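Local structure of adhesion and penetration protein autotransporter (Haemophilus influenzae, 3SYJ) at residues 111-116 against 250-255; 97-102 against 118-123. The protein promotes bacterial adherence and invasion by binding a host cell structure and is probably a serine protease, this chain being its surface-delivered passenger domain. All coordinates share one frame; numbering follows the deposited sequence.

How the interactions relate
Going from the N terminus, strand 96-100 leads through 97-102, the chain loops through 111-116, and it returns as 118-123, where interaction 2 closes the short loop by antiparallel pairing. Residues 111-116 lie within that loop, and interaction 1 joins them to 250-255, more than 130 residues further on, at the end of strand 249-253. The two contacts therefore cross rather than nest: 111-116 falls between the paired segments of interaction 2, while 250-255 falls beyond both. Their centres are about 18 Å apart. Interaction 2 pairs two strands of a three-stranded antiparallel sheet, and interaction 1 ties their connecting loop to the seven-stranded sheet of the same S6 peptidase region.

Interaction 1: residues 111-116 against 250-255; sequences PYEDDY and GFQLVR
Arg255 inserts its guanidinium between Tyr116 and Tyr112, and this layered arrangement is the tight part of the contact. On one face it lies flat on the Tyr116 ring, centres 4.2 Å apart and planes inclined by 16°. The opposite face is met by Tyr112 through its CB, which stands 3.4 Å from Arg255 CZ. The chain of Arg255 is extended from CG to NE, which carries CD over the centre of the Tyr116 ring as a CH-pi contact before the guanidinium arrives. At the guanidinium edge, both terminal nitrogens grip one backbone oxygen: Arg255 NH2 reaches Glu113 O at 2.7 Å and Arg255 NH1 reaches it at 2.8 Å. The first uses a lone pair in the carbonyl plane, whereas the second donor is tilted 27° from that plane. A chi1 of -173° swings the Tyr116 ring opposite its own amide nitrogen and lays it along the Arg255 chain, where its OH accepts a hydrogen bond from Arg255 N at 2.9 Å. A water also bridges Tyr116 OH and Arg255 O.

The Glu113 side is looser: its side chain is exposed, and OE2 is engaged in a salt bridge with Lys106. Asp115 OD2 takes both a salt bridge from Arg239 and a hydrogen bond from His73; with Ser218, active-site serine by similarity, this is consistent with a Ser-His-Asp triad. Gln252 pairs through its backbone with Ile237 in strand 231-238, a strand that Tyr116 also touches at Ile237. Arg255 occupies the N-cap position of helix 256-266, placing the contact where strand 249-253 gives way to that helix.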
loop_
_atom_site.group_PDB
_atom_site.type_symbol
_atom_site.label_atom_id
_atom_site.label_comp_id
_atom_site.label_asym_id
_atom_site.label_seq_id
_atom_site.Cartn_x
_atom_site.Cartn_y
_atom_site.Cartn_z
ATOM N N PRO A 111 42.355 9.294 -71.943
ATOM C CA PRO A 111 42.310 10.684 -72.408
ATOM C C PRO A 111 42.778 11.716 -71.382
ATOM O O PRO A 111 43.335 12.738 -71.774
ATOM C CB PRO A 111 40.818 10.902 -72.708
ATOM C CG PRO A 111 40.214 9.534 -72.769
ATOM C CD PRO A 111 41.010 8.712 -71.820
ATOM N N TYR A 112 42.556 11.440 -70.101
ATOM C CA TYR A 112 42.680 12.439 -69.041
ATOM C C TYR A 112 44.112 12.743 -68.622
ATOM O O TYR A 112 45.045 12.041 -69.009
ATOM C CB TYR A 112 41.800 12.035 -67.852
ATOM C CG TYR A 112 40.366 11.869 -68.292
ATOM C CD1 TYR A 112 39.551 12.978 -68.487
ATOM C CD2 TYR A 112 39.842 10.617 -68.573
ATOM C CE1 TYR A 112 38.247 12.843 -68.919
ATOM C CE2 TYR A 112 38.541 10.469 -69.006
ATOM C CZ TYR A 112 37.745 11.588 -69.180
ATOM O OH TYR A 112 36.445 11.451 -69.614
ATOM N N GLU A 113 44.275 13.813 -67.851
ATOM C CA GLU A 113 45.588 14.272 -67.408
ATOM C C GLU A 113 46.210 13.295 -66.430
ATOM O O GLU A 113 45.506 12.696 -65.620
ATOM C CB GLU A 113 45.473 15.648 -66.759
ATOM C CG GLU A 113 45.035 16.716 -67.737
ATOM C CD GLU A 113 45.966 16.809 -68.927
ATOM O OE1 GLU A 113 47.160 17.134 -68.729
ATOM O OE2 GLU A 113 45.500 16.549 -70.058
ATOM N N ASP A 114 47.530 13.166 -66.485
ATOM C CA ASP A 114 48.221 12.092 -65.775
ATOM C C ASP A 114 48.685 12.425 -64.349
ATOM O O ASP A 114 49.462 11.675 -63.761
ATOM C CB ASP A 114 49.382 11.530 -66.622
ATOM C CG ASP A 114 50.429 12.583 -66.969
ATOM O OD1 ASP A 114 50.397 13.676 -66.368
ATOM O OD2 ASP A 114 51.288 12.313 -67.837
ATOM N N ASP A 115 48.214 13.538 -63.792
ATOM C CA ASP A 115 48.443 13.813 -62.374
ATOM C C ASP A 115 47.328 13.123 -61.586
ATOM O O ASP A 115 46.392 13.764 -61.094
ATOM C CB ASP A 115 48.467 15.319 -62.099
ATOM C CG ASP A 115 49.118 15.671 -60.767
ATOM O OD1 ASP A 115 49.611 14.761 -60.061
ATOM O OD2 ASP A 115 49.138 16.872 -60.428
ATOM N N TYR A 116 47.432 11.803 -61.488
ATOM C CA TYR A 116 46.366 10.986 -60.931
ATOM C C TYR A 116 46.891 9.581 -60.726
ATOM O O TYR A 116 47.487 9.009 -61.635
ATOM C CB TYR A 116 45.193 10.955 -61.913
ATOM C CG TYR A 116 43.942 10.280 -61.395
ATOM C CD1 TYR A 116 42.802 11.018 -61.125
ATOM C CD2 TYR A 116 43.898 8.903 -61.184
ATOM C CE1 TYR A 116 41.650 10.413 -60.661
ATOM C CE2 TYR A 116 42.746 8.285 -60.718
ATOM C CZ TYR A 116 41.628 9.049 -60.457
ATOM O OH TYR A 116 40.476 8.464 -59.995
ATOM N N GLY A 250 41.132 23.900 -58.535
ATOM C CA GLY A 250 40.770 22.966 -59.586
ATOM C C GLY A 250 40.801 21.537 -59.076
ATOM O O GLY A 250 41.662 21.177 -58.269
ATOM N N PHE A 251 39.862 20.724 -59.550
ATOM C CA PHE A 251 39.766 19.329 -59.141
ATOM C C PHE A 251 39.785 18.409 -60.338
ATOM O O PHE A 251 39.100 18.654 -61.328
ATOM C CB PHE A 251 38.476 19.093 -58.351
ATOM C CG PHE A 251 38.439 19.823 -57.051
ATOM C CD1 PHE A 251 38.946 19.240 -55.908
ATOM C CD2 PHE A 251 37.935 21.114 -56.979
ATOM C CE1 PHE A 251 38.931 19.913 -54.712
ATOM C CE2 PHE A 251 37.915 21.800 -55.783
ATOM C CZ PHE A 251 38.417 21.198 -54.645
ATOM N N GLN A 252 40.573 17.347 -60.246
ATOM C CA GLN A 252 40.492 16.269 -61.220
ATOM C C GLN A 252 39.390 15.296 -60.789
ATOM O O GLN A 252 39.454 14.726 -59.698
ATOM C CB GLN A 252 41.831 15.544 -61.316
ATOM C CG GLN A 252 42.931 16.385 -61.928
ATOM C CD GLN A 252 42.639 16.746 -63.361
ATOM O OE1 GLN A 252 42.399 17.906 -63.680
ATOM N NE2 GLN A 252 42.645 15.752 -64.236
ATOM N N LEU A 253 38.375 15.123 -61.631
ATOM C CA LEU A 253 37.280 14.208 -61.321
ATOM C C LEU A 253 37.800 12.777 -61.164
ATOM O O LEU A 253 38.822 12.421 -61.743
ATOM C CB LEU A 253 36.193 14.274 -62.399
ATOM C CG LEU A 253 35.517 15.637 -62.608
ATOM C CD1 LEU A 253 34.441 15.537 -63.678
ATOM C CD2 LEU A 253 34.924 16.183 -61.319
ATOM N N VAL A 254 37.111 11.961 -60.369
ATOM C CA VAL A 254 37.566 10.588 -60.148
ATOM C C VAL A 254 37.276 9.731 -61.371
ATOM O O VAL A 254 36.292 9.961 -62.078
ATOM C CB VAL A 254 36.925 9.951 -58.897
ATOM C CG1 VAL A 254 37.444 10.634 -57.631
ATOM C CG2 VAL A 254 35.403 10.019 -58.985
ATOM N N ARG A 255 38.126 8.735 -61.601
ATOM C CA ARG A 255 38.060 7.937 -62.820
ATOM C C ARG A 255 37.665 6.480 -62.559
ATOM O O ARG A 255 38.509 5.625 -62.328
ATOM C CB ARG A 255 39.383 8.054 -63.578
ATOM C CG ARG A 255 39.762 9.520 -63.798
ATOM C CD ARG A 255 41.094 9.713 -64.502
ATOM N NE ARG A 255 41.520 11.109 -64.435
ATOM C CZ ARG A 255 42.768 11.518 -64.630
ATOM N NH1 ARG A 255 43.714 10.642 -64.916
ATOM N NH2 ARG A 255 43.072 12.803 -64.534
HETATM O O HOH W 1 40.247 6.000 -60.494
#

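Interaction 2: residues 97-102 against 118-123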
loop_
_atom_site.group_PDB
_atom_site.type_symbol
_atom_site.label_atom_id
_atom_site.label_comp_id
_atom_site.label_asym_id
_atom_site.label_seq_id
_atom_site.Cartn_x
_atom_site.Cartn_y
_atom_site.Cartn_z
ATOM N N LYS A 97 50.527 -0.123 -46.281
ATOM C CA LYS A 97 51.604 0.202 -47.223
ATOM C C LYS A 97 51.182 0.164 -48.685
ATOM O O LYS A 97 50.512 -0.762 -49.124
ATOM C CB LYS A 97 52.782 -0.759 -47.049
ATOM C CG LYS A 97 53.404 -0.766 -45.668
ATOM C CD LYS A 97 54.391 -1.923 -45.517
ATOM C CE LYS A 97 54.905 -2.031 -44.086
ATOM N NZ LYS A 97 55.868 -3.156 -43.924
ATOM N N ILE A 98 51.608 1.168 -49.441
ATOM C CA ILE A 98 51.427 1.185 -50.885
ATOM C C ILE A 98 52.369 0.168 -51.538
ATOM O O ILE A 98 53.581 0.207 -51.316
ATOM C CB ILE A 98 51.716 2.598 -51.454
ATOM C CG1 ILE A 98 50.600 3.574 -51.052
ATOM C CG2 ILE A 98 51.887 2.555 -52.971
ATOM C CD1 ILE A 98 50.945 5.041 -51.279
ATOM N N VAL A 99 51.813 -0.739 -52.338
ATOM C CA VAL A 99 52.607 -1.762 -53.010
ATOM C C VAL A 99 52.645 -1.506 -54.509
ATOM O O VAL A 99 53.440 -2.099 -55.230
ATOM C CB VAL A 99 52.049 -3.178 -52.748
ATOM C CG1 VAL A 99 52.009 -3.452 -51.252
ATOM C CG2 VAL A 99 50.662 -3.338 -53.355
ATOM N N LYS A 100 51.776 -0.620 -54.972
ATOM C CA LYS A 100 51.714 -0.264 -56.379
ATOM C C LYS A 100 50.980 1.066 -56.491
ATOM O O LYS A 100 49.858 1.196 -56.002
ATOM C CB LYS A 100 50.983 -1.354 -57.154
ATOM C CG LYS A 100 50.878 -1.108 -58.639
ATOM C CD LYS A 100 52.249 -1.095 -59.281
ATOM C CE LYS A 100 52.129 -1.166 -60.788
ATOM N NZ LYS A 100 53.400 -0.812 -61.467
ATOM N N ARG A 101 51.620 2.051 -57.123
ATOM C CA ARG A 101 51.088 3.416 -57.187
ATOM C C ARG A 101 50.001 3.582 -58.238
ATOM O O ARG A 101 49.085 4.384 -58.071
ATOM C CB ARG A 101 52.210 4.422 -57.460
ATOM C CG ARG A 101 53.373 4.317 -56.497
ATOM C CD ARG A 101 54.093 5.643 -56.342
ATOM N NE ARG A 101 54.541 5.794 -54.965
ATOM C CZ ARG A 101 54.127 6.746 -54.135
ATOM N NH1 ARG A 101 53.273 7.678 -54.533
ATOM N NH2 ARG A 101 54.597 6.779 -52.906
ATOM N N ASN A 102 50.112 2.821 -59.320
ATOM C CA ASN A 102 49.206 2.948 -60.451
ATOM C C ASN A 102 49.080 4.396 -60.910
ATOM O O ASN A 102 47.987 4.956 -60.951
ATOM C CB ASN A 102 47.834 2.353 -60.128
ATOM C CG ASN A 102 47.891 0.846 -59.891
ATOM O OD1 ASN A 102 48.446 0.103 -60.697
ATOM N ND2 ASN A 102 47.316 0.396 -58.786
ATOM N N ASN A 118 46.070 5.553 -58.475
ATOM C CA ASN A 118 45.199 4.688 -57.678
ATOM C C ASN A 118 45.989 3.620 -56.924
ATOM O O ASN A 118 45.955 2.447 -57.293
ATOM C CB ASN A 118 44.183 3.995 -58.581
ATOM C CG ASN A 118 42.834 4.673 -58.573
ATOM O OD1 ASN A 118 42.251 4.902 -57.514
ATOM N ND2 ASN A 118 42.317 4.978 -59.755
ATOM N N PRO A 119 46.706 4.023 -55.865
ATOM C CA PRO A 119 47.581 3.114 -55.119
ATOM C C PRO A 119 46.859 1.893 -54.561
ATOM O O PRO A 119 45.713 1.981 -54.110
ATOM C CB PRO A 119 48.094 3.985 -53.970
ATOM C CG PRO A 119 47.996 5.378 -54.477
ATOM C CD PRO A 119 46.777 5.401 -55.361
ATOM N N ARG A 120 47.546 0.755 -54.609
ATOM C CA ARG A 120 47.086 -0.485 -54.001
ATOM C C ARG A 120 47.824 -0.648 -52.671
ATOM O O ARG A 120 49.029 -0.408 -52.594
ATOM C CB ARG A 120 47.395 -1.659 -54.938
ATOM C CG ARG A 120 46.911 -3.023 -54.478
ATOM C CD ARG A 120 47.468 -4.125 -55.373
ATOM N NE ARG A 120 46.739 -5.380 -55.214
ATOM C CZ ARG A 120 47.247 -6.585 -55.469
ATOM N NH1 ARG A 120 48.496 -6.710 -55.898
ATOM N NH2 ARG A 120 46.505 -7.670 -55.288
ATOM N N LEU A 121 47.090 -1.030 -51.628
ATOM C CA LEU A 121 47.648 -1.202 -50.286
ATOM C C LEU A 121 47.958 -2.671 -50.030
ATOM O O LEU A 121 47.430 -3.540 -50.705
ATOM C CB LEU A 121 46.656 -0.690 -49.246
ATOM C CG LEU A 121 46.214 0.755 -49.471
ATOM C CD1 LEU A 121 45.168 1.174 -48.441
ATOM C CD2 LEU A 121 47.414 1.678 -49.431
ATOM N N HIS A 122 48.813 -2.952 -49.055
ATOM C CA HIS A 122 49.241 -4.325 -48.831
ATOM C C HIS A 122 48.235 -5.144 -48.018
ATOM O O HIS A 122 48.301 -6.372 -48.018
ATOM C CB HIS A 122 50.661 -4.392 -48.239
ATOM C CG HIS A 122 50.727 -4.205 -46.753
ATOM N ND1 HIS A 122 50.212 -3.098 -46.113
ATOM C CD2 HIS A 122 51.285 -4.973 -45.785
ATOM C CE1 HIS A 122 50.432 -3.201 -44.816
ATOM N NE2 HIS A 122 51.079 -4.331 -44.589
ATOM N N LYS A 123 47.295 -4.466 -47.359
ATOM C CA LYS A 123 46.259 -5.144 -46.579
ATOM C C LYS A 123 44.871 -4.575 -46.850
ATOM O O LYS A 123 44.744 -3.399 -47.191
ATOM C CB LYS A 123 46.549 -5.016 -45.088
ATOM C CG LYS A 123 47.764 -5.788 -44.605
ATOM C CD LYS A 123 47.503 -7.277 -44.534
ATOM C CE LYS A 123 48.715 -7.998 -43.954
ATOM N NZ LYS A 123 48.465 -9.458 -43.755
#
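The His122 imidazole has an aliphatic chain on each face. Lys97 CG lies over one, 4.2 Å from the ring centroid of His122 and offset toward the rim; Lys123 CG covers the opposite face over its centre. At the ring margin, His122 ND1 comes within 3.0 Å of Lys97 N. The Asn102 amide holds Asn118 O in its own plane: Asn102 ND2 donates to Asn118 O at 2.9 Å, with an N-H...O angle of 168°. Asn118 N answers with a bond to Asn102 O, approaching from above that carbonyl's plane, so the two residues are joined in both directions.

Between these ends lies an antiparallel pairing of strands 96-100 and 120-121, the middle and one outer strand of a three-stranded sheet (79-80, 96-100, 120-121) in the S6 peptidase region. Ile98 faces Leu121 in a non-hydrogen-bonded pair and Lys100 faces Arg120 in a hydrogen-bonded one, so the register shifts by one residue, a beta bulge. Val99 and Lys100 together face Arg120, and two nearly straight bonds hold them there: Val99 N to Arg120 O at 2.8 Å and Arg120 N to Lys100 O at 2.7 Å. Ile98 and Leu121 share one sheet face, where Ile98 CG1 meets Pro119 CB at 3.9 Å and Leu121 CD2 at 4.0 Å. Val99 divides its branches: CG1, beside the backbone N (chi1 -58°), presses on His122 CB at 3.4 Å, while CG2 touches the aliphatic part of Arg120. The guanidinium of Arg120 continues to Asn335 and Gly337. Pro119 and Leu121 also pack on Ile68 of strand 67-69, while Asn118 meets helix 256-266.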